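Local coordinates for protein signal transduction histidine kinase, LytS (Clostridium beijerinckii, PDB 5XSJ) that probably passes phosphate from ATP to a histidine as a membrane sensor kinase, of which this chain is the all-helical N-terminal part, probably its sensor domain, at residues Q74-D79 against S126-N131. Residues are numbered along the deposited sequence; the frame is centred on the assembly and turned at random.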
# COMPACT_ATOMS: atom_id res chain seq x y z
N GLN B 74 1.92 18.98 21.61
CA GLN B 74 0.99 18.32 22.51
C GLN B 74 0.08 17.33 21.78
O GLN B 74 -0.09 16.18 22.22
CB GLN B 74 0.16 19.39 23.20
CG GLN B 74 -0.51 19.05 24.50
CD GLN B 74 -1.46 20.17 24.96
OE1 GLN B 74 -1.78 21.08 24.19
NE2 GLN B 74 -1.92 20.09 26.20
N TYR B 75 -0.51 17.79 20.68
CA TYR B 75 -1.44 17.00 19.86
C TYR B 75 -0.74 15.86 19.13
O TYR B 75 -1.28 14.76 19.06
CB TYR B 75 -2.16 17.89 18.83
CG TYR B 75 -3.16 18.80 19.49
CD1 TYR B 75 -4.41 18.33 19.85
CD2 TYR B 75 -2.84 20.12 19.81
CE1 TYR B 75 -5.32 19.13 20.49
CE2 TYR B 75 -3.75 20.94 20.45
CZ TYR B 75 -4.99 20.44 20.79
OH TYR B 75 -5.91 21.23 21.43
N ILE B 76 0.44 16.13 18.59
CA ILE B 76 1.22 15.12 17.89
C ILE B 76 1.74 14.07 18.88
O ILE B 76 1.75 12.88 18.57
CB ILE B 76 2.40 15.75 17.13
CG1 ILE B 76 1.90 16.83 16.17
CG2 ILE B 76 3.18 14.69 16.35
CD1 ILE B 76 3.02 17.66 15.55
N LEU B 77 2.15 14.52 20.06
CA LEU B 77 2.72 13.62 21.06
C LEU B 77 1.65 12.69 21.58
O LEU B 77 1.90 11.49 21.79
CB LEU B 77 3.36 14.40 22.21
CG LEU B 77 4.78 14.89 21.96
CD1 LEU B 77 5.21 15.90 23.00
CD2 LEU B 77 5.72 13.71 21.94
N ARG B 78 0.45 13.23 21.79
CA ARG B 78 -0.67 12.40 22.20
C ARG B 78 -0.98 11.34 21.13
O ARG B 78 -1.20 10.18 21.45
CB ARG B 78 -1.91 13.25 22.49
CG ARG B 78 -3.13 12.40 22.85
CD ARG B 78 -4.33 13.24 23.24
NE ARG B 78 -4.79 14.07 22.14
CZ ARG B 78 -5.80 14.93 22.23
NH1 ARG B 78 -6.44 15.09 23.39
NH2 ARG B 78 -6.16 15.65 21.18
N ASP B 79 -1.00 11.74 19.86
CA ASP B 79 -1.25 10.77 18.79
C ASP B 79 -0.16 9.70 18.75
O ASP B 79 -0.43 8.52 18.53
CB ASP B 79 -1.31 11.47 17.42
CG ASP B 79 -2.59 12.27 17.22
OD1 ASP B 79 -3.58 12.05 17.97
OD2 ASP B 79 -2.61 13.12 16.30
N SER B 126 9.05 11.80 12.74
CA SER B 126 9.75 12.67 11.80
C SER B 126 9.04 14.03 11.74
O SER B 126 9.68 15.06 11.57
CB SER B 126 9.83 12.02 10.43
OG SER B 126 8.69 12.35 9.67
N THR B 127 7.72 14.04 11.91
CA THR B 127 6.99 15.31 12.02
C THR B 127 7.43 16.10 13.25
O THR B 127 7.68 17.30 13.18
CB THR B 127 5.47 15.08 12.11
OG1 THR B 127 4.99 14.51 10.89
CG2 THR B 127 4.75 16.39 12.37
N LEU B 128 7.53 15.41 14.39
CA LEU B 128 8.01 16.06 15.60
C LEU B 128 9.40 16.64 15.40
O LEU B 128 9.66 17.78 15.78
CB LEU B 128 8.03 15.07 16.76
CG LEU B 128 6.75 15.01 17.57
CD1 LEU B 128 6.85 13.90 18.61
CD2 LEU B 128 6.45 16.35 18.22
N MET B 129 10.28 15.87 14.77
CA MET B 129 11.67 16.28 14.60
C MET B 129 11.75 17.54 13.76
O MET B 129 12.57 18.42 14.01
CB MET B 129 12.49 15.17 13.97
CG MET B 129 13.93 15.07 14.48
SD MET B 129 14.75 13.61 13.80
CE MET B 129 13.53 12.34 14.15
N GLN B 130 10.88 17.63 12.76
CA GLN B 130 10.81 18.81 11.92
C GLN B 130 10.32 20.03 12.69
O GLN B 130 10.85 21.13 12.52
CB GLN B 130 9.90 18.58 10.71
CG GLN B 130 10.40 17.53 9.73
CD GLN B 130 9.51 17.46 8.50
OE1 GLN B 130 9.35 18.45 7.77
NE2 GLN B 130 8.91 16.29 8.27
N ASN B 131 9.32 19.83 13.54
CA ASN B 131 8.79 20.91 14.37
C ASN B 131 9.81 21.45 15.36
O ASN B 131 9.93 22.66 15.53
CB ASN B 131 7.56 20.43 15.12
CG ASN B 131 6.38 20.22 14.20
OD1 ASN B 131 6.51 20.34 12.98
ND2 ASN B 131 5.23 19.92 14.78
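I76 and L128 bring the two helical segments closest, their CA atoms 7.2 Å apart, while the axes of 74-79 and 126-131 run nearly antiparallel at 157° and approach to 10.5 Å. That spacing leaves room for one layer of mostly aliphatic side chains, and I76 puts both its branches into it. With chi1 at -56° CG1 stands beside the backbone N, which leaves CG2 anti to it and against CG of L128 at 3.8 Å, the two chains passing alongside, each heading for the other helix. The longer arm ends in CD1, which reaches the methyl CG2 of T127 at 3.8 Å and makes a close van der Waals contact, 3.3 Å, with ND2 of N131. A beta-branched isoleucine suits this spot because its two arms diverge to serve separate neighbours. Here the third and fourth helices of an antiparallel four-helix bundle, 73-99 and 104-133, meet near the end that holds both chain termini. On the more buried flank L77 lies roughly perpendicular to L128, its CD2 3.5 Å from CD1 of L128; the forked leucines continue the bundle core, L77 onto L65 and L128 onto T22. The polar residues suit the partly exposed flank: T127 offers its methyl to I76 while OG1 hydrogen-bonds to the carbonyl oxygen of A123, and N131 donates through ND2 to OD1 of N73.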